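Local coordinates for putative capsular polysaccharide biosynthesis protein (Streptococcus pneumoniae serotype 4, PDB 6EWJ) that probably transfers amino groups to a sugar with the help of pyridoxal 5'-phosphate, as an essential aminotransferase of teichoic acid biosynthesis, at residues I12-P16 / G344-H350; L51-T55 / P189-I193; V172-A178 / A194-S200. All coordinates share one frame; numbering follows the deposited sequence.

Interaction 1. Residues I12-P16 / G344-H350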
# COMPACT_ATOMS: atom_id res chain seq x y z
N ILE A 12 11.13 30.52 -0.04
CA ILE A 12 11.04 29.65 -1.28
C ILE A 12 11.03 28.20 -0.83
O ILE A 12 12.02 27.74 -0.23
CB ILE A 12 12.22 29.89 -2.26
CG1 ILE A 12 12.24 31.35 -2.70
CG2 ILE A 12 12.12 28.95 -3.47
CD1 ILE A 12 13.57 31.84 -3.25
N PRO A 13 9.95 27.47 -1.14
CA PRO A 13 9.90 26.08 -0.71
C PRO A 13 10.71 25.17 -1.62
O PRO A 13 10.92 25.46 -2.78
CB PRO A 13 8.39 25.74 -0.77
CG PRO A 13 7.91 26.58 -1.88
CD PRO A 13 8.69 27.87 -1.79
N PHE A 14 11.09 24.01 -1.11
CA PHE A 14 11.83 23.05 -1.90
C PHE A 14 11.05 22.28 -2.99
O PHE A 14 11.59 22.01 -4.06
CB PHE A 14 12.53 22.05 -0.99
CG PHE A 14 13.49 21.21 -1.73
CD1 PHE A 14 14.75 21.73 -2.09
CD2 PHE A 14 13.15 19.93 -2.11
CE1 PHE A 14 15.63 20.96 -2.79
CE2 PHE A 14 14.03 19.16 -2.83
CZ PHE A 14 15.28 19.68 -3.18
N SER A 15 9.81 21.86 -2.70
CA SER A 15 9.07 20.99 -3.59
C SER A 15 7.53 21.02 -3.36
O SER A 15 6.97 20.01 -3.03
CB SER A 15 9.59 19.56 -3.46
OG SER A 15 9.52 19.12 -2.11
N PRO A 16 6.90 22.19 -3.51
CA PRO A 16 5.44 22.28 -3.36
C PRO A 16 4.79 21.64 -4.54
O PRO A 16 5.40 21.59 -5.60
CB PRO A 16 5.17 23.79 -3.36
CG PRO A 16 6.25 24.34 -4.25
CD PRO A 16 7.47 23.45 -4.04
N GLY A 344 15.83 32.58 3.27
CA GLY A 344 14.53 32.19 2.74
C GLY A 344 14.59 31.21 1.59
O GLY A 344 13.70 31.20 0.73
N ILE A 345 15.65 30.39 1.56
CA ILE A 345 15.86 29.38 0.53
C ILE A 345 15.97 27.99 1.12
O ILE A 345 16.98 27.67 1.77
CB ILE A 345 17.14 29.68 -0.29
CG1 ILE A 345 17.02 31.05 -0.97
CG2 ILE A 345 17.35 28.62 -1.36
CD1 ILE A 345 18.33 31.60 -1.47
N ALA A 346 14.97 27.16 0.85
CA ALA A 346 14.96 25.76 1.26
C ALA A 346 15.92 24.97 0.35
O ALA A 346 16.12 25.32 -0.82
CB ALA A 346 13.56 25.17 1.18
N SER A 347 16.60 24.00 0.93
CA SER A 347 17.59 23.21 0.21
C SER A 347 17.58 21.84 0.83
O SER A 347 16.92 21.62 1.89
CB SER A 347 18.98 23.88 0.24
OG SER A 347 19.56 23.93 1.54
N ASN A 348 18.24 20.90 0.18
CA ASN A 348 18.20 19.55 0.62
C ASN A 348 19.46 18.86 0.26
O ASN A 348 20.35 19.46 -0.36
CB ASN A 348 17.00 18.87 -0.03
CG ASN A 348 16.36 17.83 0.85
OD1 ASN A 348 16.99 17.28 1.78
ND2 ASN A 348 15.12 17.50 0.54
N VAL A 349 19.57 17.61 0.70
CA VAL A 349 20.77 16.81 0.45
C VAL A 349 20.31 15.48 -0.10
O VAL A 349 19.48 14.79 0.51
CB VAL A 349 21.68 16.61 1.71
CG1 VAL A 349 22.81 15.63 1.40
CG2 VAL A 349 22.23 17.92 2.20
N HIS A 350 20.82 15.16 -1.28
CA HIS A 350 20.57 13.87 -1.93
C HIS A 350 21.93 13.27 -2.28
O HIS A 350 22.55 13.70 -3.28
CB HIS A 350 19.77 14.05 -3.21
CG HIS A 350 18.42 14.66 -3.01
ND1 HIS A 350 18.25 16.01 -2.88
CD2 HIS A 350 17.20 14.11 -2.88
CE1 HIS A 350 16.97 16.28 -2.71
NE2 HIS A 350 16.31 15.13 -2.67
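Phe14 lays its ring along Ser347 and Asn348 as far as His350, and one face of it receives the CB of Asn348, a CH-pi contact 3.9 Å from the ring centroid with CB displaced toward the rim. With the amide plane of Asn348 turned 81° from the ring, the two groups meet nearly at right angles, and ND2 of Asn348 lies 3.9 Å from CE2 of Phe14. CG of Phe14 is anti to the backbone N (chi1 -169°), which extends the ring past Ala346 until CZ reaches the imidazole of His350. There CZ meets CE1 at 3.8 Å, near the plane of the imidazole. Closer to the main chain, CB of Ala346 packs against CB of Phe14 at 3.9 Å.

Backbone bonds set this register. Ile12 N donates to Gly344 O at 2.8 Å, and Ile12 O accepts from Ala346 N at 3.2 Å, so that Ile12 grips both neighbours of Ile345 in the pattern of a parallel pair. The two isoleucines touch lightly, CD1 of Ile12 lying 4.2 Å from CG1 of Ile345, and helix 391-409 touches both side chains.

Further out, the polar ends are fixed by other parts of the chain: His350 ND1 is hydrogen-bonded to Thr382 OG1, and the carbonyl of Pro13 to His386. Asn348 folds its OD1 back onto the amide of Val349, while Trp253 of the second subunit packs on both residues. Gly344, with positive phi, is the C-prime residue of the Schellman motif that ends helix 330-342. The contact thus attaches the start of the modelled chain to the segment leaving that helix, which leads to Tyr351 of the pyridoxal phosphate site in this DegT/DnrJ/EryC1-family aminotransferase.

Interaction 2. Residues L51-T55 / P189-I193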
# COMPACT_ATOMS: atom_id res chain seq x y z
N LEU A 51 2.40 4.13 -23.59
CA LEU A 51 2.73 4.88 -24.80
C LEU A 51 3.83 5.91 -24.56
O LEU A 51 4.76 6.06 -25.38
CB LEU A 51 1.50 5.55 -25.41
CG LEU A 51 0.44 4.59 -25.89
CD1 LEU A 51 -0.86 5.35 -26.10
CD2 LEU A 51 0.82 3.87 -27.19
N TYR A 52 3.71 6.65 -23.46
CA TYR A 52 4.70 7.67 -23.10
C TYR A 52 6.09 7.07 -22.85
O TYR A 52 7.10 7.66 -23.29
CB TYR A 52 4.24 8.50 -21.89
CG TYR A 52 5.12 9.65 -21.53
CD1 TYR A 52 5.11 10.82 -22.27
CD2 TYR A 52 5.97 9.59 -20.43
CE1 TYR A 52 5.95 11.90 -21.95
CE2 TYR A 52 6.80 10.67 -20.11
CZ TYR A 52 6.79 11.82 -20.89
OH TYR A 52 7.62 12.90 -20.57
N THR A 53 6.17 5.93 -22.18
CA THR A 53 7.45 5.28 -21.89
C THR A 53 7.87 4.26 -22.95
O THR A 53 8.94 3.65 -22.83
CB THR A 53 7.49 4.58 -20.48
OG1 THR A 53 6.48 3.56 -20.43
CG2 THR A 53 7.34 5.59 -19.35
N GLN A 54 7.05 4.09 -24.00
CA GLN A 54 7.34 3.14 -25.09
C GLN A 54 7.55 1.71 -24.57
O GLN A 54 8.48 1.01 -24.95
CB GLN A 54 8.51 3.61 -25.97
CG GLN A 54 8.17 4.92 -26.65
CD GLN A 54 9.26 5.44 -27.57
OE1 GLN A 54 10.03 4.68 -28.13
NE2 GLN A 54 9.33 6.76 -27.71
N THR A 55 6.63 1.31 -23.69
CA THR A 55 6.62 -0.05 -23.16
C THR A 55 5.25 -0.62 -23.42
O THR A 55 4.32 0.15 -23.65
CB THR A 55 6.91 -0.09 -21.65
OG1 THR A 55 6.09 0.88 -20.98
CG2 THR A 55 8.36 0.20 -21.39
N PRO A 189 12.95 6.62 -24.03
CA PRO A 189 12.39 7.03 -22.72
C PRO A 189 12.73 6.07 -21.65
O PRO A 189 12.74 4.85 -21.86
CB PRO A 189 10.87 7.05 -22.97
CG PRO A 189 10.64 6.43 -24.29
CD PRO A 189 11.90 6.43 -25.05
N SER A 190 13.00 6.59 -20.47
CA SER A 190 13.16 5.75 -19.27
C SER A 190 11.87 4.94 -19.17
O SER A 190 10.78 5.46 -19.53
CB SER A 190 13.44 6.57 -18.02
OG SER A 190 14.00 5.71 -17.03
N GLY A 191 12.02 3.68 -18.83
CA GLY A 191 10.92 2.70 -18.94
C GLY A 191 11.22 1.67 -20.03
O GLY A 191 11.01 0.49 -19.82
N SER A 192 11.78 2.14 -21.15
CA SER A 192 12.14 1.31 -22.30
C SER A 192 13.59 0.83 -22.31
O SER A 192 13.98 0.12 -23.22
CB SER A 192 11.86 2.07 -23.61
OG SER A 192 12.79 3.11 -23.83
N ILE A 193 14.38 1.16 -21.29
CA ILE A 193 15.82 0.91 -21.35
C ILE A 193 16.21 -0.32 -20.51
O ILE A 193 16.86 -1.24 -21.00
CB ILE A 193 16.58 2.15 -20.92
CG1 ILE A 193 16.13 3.35 -21.77
CG2 ILE A 193 18.09 1.93 -21.08
CD1 ILE A 193 16.30 4.67 -21.06
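A Schellman motif closes helix 40-53, and the end so formed packs against a tight turn, 189-193, that leads into the sheet strand 196-200. Gln54 is the C-prime residue of the motif, with positive phi. The facing turn is close to type II: Ser192 N donates to Pro189 O at 3.0 Å, with Ser190 and Gly191 at the corners. Ser192 OG, bonded in the carbonyl plane on a lone pair, is a second donor to the same oxygen at 2.6 Å, so two groups of one residue hold the turn shut.

Between the segments the contact is van der Waals packing. The extended side chain of Gln54 crosses the Pro189 ring at about a right angle, its amide NE2 lying 3.7 Å from CG of Pro189. The same CG lies 3.6 Å from Thr53 O, and CB of Ser192 meets that carbonyl oxygen at 3.4 Å. Thr53 inserts CG2 against Ser190 O, beside Gly191, whose bare CA allows the two backbones to come close.

Thr53 and Thr55 share a hydrogen bond between their OG1 atoms, and each has a further partner, Leu49 O for Thr53 and Thr216 OG1 for Thr55. With OG1 of Thr55 engaged there, its methyl CG2 is left facing the turn, where it presses on Gly191 O at only 3.1 Å.

Interaction 3. Residues V172-A178 / A194-S200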
# COMPACT_ATOMS: atom_id res chain seq x y z
N VAL A 172 19.13 -9.46 -14.07
CA VAL A 172 18.07 -8.59 -14.56
C VAL A 172 18.38 -7.18 -14.08
O VAL A 172 18.75 -6.98 -12.88
CB VAL A 172 16.67 -9.10 -14.09
CG1 VAL A 172 15.58 -8.09 -14.45
CG2 VAL A 172 16.35 -10.46 -14.71
N ILE A 173 18.22 -6.19 -14.97
CA ILE A 173 18.51 -4.82 -14.62
C ILE A 173 17.24 -4.07 -14.43
O ILE A 173 16.47 -3.95 -15.36
CB ILE A 173 19.40 -4.11 -15.66
CG1 ILE A 173 20.70 -4.88 -15.85
CG2 ILE A 173 19.69 -2.69 -15.18
CD1 ILE A 173 21.63 -4.31 -16.89
N VAL A 174 17.03 -3.56 -13.21
CA VAL A 174 15.80 -2.91 -12.81
C VAL A 174 16.12 -1.46 -12.50
O VAL A 174 16.77 -1.16 -11.49
CB VAL A 174 15.20 -3.56 -11.57
CG1 VAL A 174 13.97 -2.78 -11.10
CG2 VAL A 174 14.88 -5.02 -11.86
N SER A 175 15.59 -0.56 -13.31
CA SER A 175 15.78 0.87 -13.10
C SER A 175 14.94 1.44 -11.96
O SER A 175 13.68 1.36 -12.02
CB SER A 175 15.43 1.66 -14.37
OG SER A 175 15.47 3.07 -14.08
N ASP A 176 15.59 2.06 -10.97
CA ASP A 176 14.89 2.97 -10.10
C ASP A 176 14.77 4.33 -10.74
O ASP A 176 15.68 5.17 -10.64
CB ASP A 176 15.53 3.06 -8.71
CG ASP A 176 14.79 4.01 -7.79
OD1 ASP A 176 13.82 4.68 -8.22
OD2 ASP A 176 15.19 4.12 -6.60
N SER A 177 13.65 4.53 -11.45
CA SER A 177 13.31 5.80 -12.13
C SER A 177 12.32 6.68 -11.35
O SER A 177 11.51 7.40 -11.93
CB SER A 177 12.77 5.52 -13.52
OG SER A 177 13.84 5.16 -14.37
N ALA A 178 12.42 6.67 -10.04
CA ALA A 178 11.59 7.54 -9.26
C ALA A 178 11.73 9.00 -9.76
O ALA A 178 10.77 9.74 -9.73
CB ALA A 178 11.90 7.39 -7.76
N ALA A 194 15.88 -0.27 -19.24
CA ALA A 194 16.12 -1.37 -18.34
C ALA A 194 15.16 -2.49 -18.64
O ALA A 194 14.16 -2.31 -19.34
CB ALA A 194 15.97 -0.91 -16.91
N ASP A 195 15.47 -3.66 -18.10
CA ASP A 195 14.55 -4.81 -18.17
C ASP A 195 13.21 -4.51 -17.50
O ASP A 195 12.13 -4.74 -18.06
CB ASP A 195 15.22 -6.04 -17.57
CG ASP A 195 16.44 -6.46 -18.33
OD1 ASP A 195 16.40 -6.52 -19.59
OD2 ASP A 195 17.47 -6.77 -17.69
N PHE A 196 13.26 -3.97 -16.31
CA PHE A 196 12.08 -3.46 -15.60
C PHE A 196 12.41 -2.07 -15.08
O PHE A 196 13.60 -1.76 -14.82
CB PHE A 196 11.69 -4.37 -14.40
CG PHE A 196 11.26 -5.75 -14.77
CD1 PHE A 196 12.19 -6.73 -15.06
CD2 PHE A 196 9.92 -6.08 -14.78
CE1 PHE A 196 11.79 -8.01 -15.39
CE2 PHE A 196 9.50 -7.36 -15.09
CZ PHE A 196 10.43 -8.33 -15.41
N THR A 197 11.37 -1.25 -14.91
CA THR A 197 11.52 0.10 -14.36
C THR A 197 10.42 0.40 -13.34
O THR A 197 9.24 0.12 -13.59
CB THR A 197 11.53 1.16 -15.49
OG1 THR A 197 12.53 0.82 -16.46
CG2 THR A 197 11.80 2.55 -14.95
N SER A 198 10.80 1.01 -12.21
CA SER A 198 9.84 1.67 -11.31
C SER A 198 9.88 3.18 -11.39
O SER A 198 10.94 3.78 -11.39
CB SER A 198 10.06 1.28 -9.80
OG SER A 198 11.42 1.42 -9.49
N PHE A 199 8.71 3.77 -11.36
CA PHE A 199 8.51 5.20 -11.31
C PHE A 199 7.77 5.62 -10.06
O PHE A 199 7.00 4.82 -9.47
CB PHE A 199 7.66 5.63 -12.52
CG PHE A 199 8.35 5.48 -13.85
CD1 PHE A 199 9.28 6.41 -14.26
CD2 PHE A 199 8.02 4.43 -14.73
CE1 PHE A 199 9.95 6.29 -15.50
CE2 PHE A 199 8.66 4.30 -15.96
CZ PHE A 199 9.60 5.24 -16.34
N SER A 200 7.93 6.88 -9.69
CA SER A 200 7.33 7.42 -8.47
C SER A 200 6.50 8.61 -8.90
O SER A 200 6.98 9.45 -9.64
CB SER A 200 8.34 7.94 -7.46
OG SER A 200 7.70 8.54 -6.35
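Ser175 O is gripped by Ser198, whose backbone N donates to it at 2.9 Å, almost straight along the carbonyl axis, while Ser198 OG adds a weak bond; the CA-H of Thr197 also points at this oxygen. It belongs to the ladder joining parallel strands 172-177 and 196-200, neighbours in the central mixed sheet of the pyridoxal-phosphate aminotransferase fold. In the next step back Ser175 N donates to Phe196 O at 2.8 Å.

Where the ladder begins, Asp195 replaces a backbone acceptor: its OD2 takes the amide of Ile173 at 2.9 Å through the anti lone pair, nearly straight at 174°. Arg170 forms a salt bridge to the same oxygen and would probably stabilise its negative charge.

Val174 and Phe196 pack on the face that carries Asp176 and Ser198, and helix 64-74 covers Val174 and Ser198. On the other face the methyl CG2 of Thr197 presses against CB of Ser177 at 3.4 Å, a tight fit, and lies over one face of the Phe199 ring. Asp176 OD1 accepts from Ala178 N in an Asx turn, and OD2 is hydrogen-bonded to Ser93. CB of Ala178 rests 3.6 Å from CB of Ser200, a residue of the cofactor site.

In the fold
Interactions 2 and 3 adjoin, their centres 11 Å apart, because the turn 189-193 runs directly into 194-200. Ser190 OG lies 2.7 Å from Ser177 OG, probably a hydrogen bond, and CZ of Phe199 sits 3.8 Å from Thr53 CG2, so the helix end packs onto the face of the strand pair that carries Thr197 and Phe199. Interaction 1 lies apart, its centre 30 and 26 Å from those of interactions 2 and 3. It nevertheless comes near the cofactor-free pyridoxal phosphate site: the side chain of His350 is about 5 Å from that of His179, whereas interaction 3 supplies Ser200, whose side chain is about 4 Å from that of Lys205, the predicted attachment point.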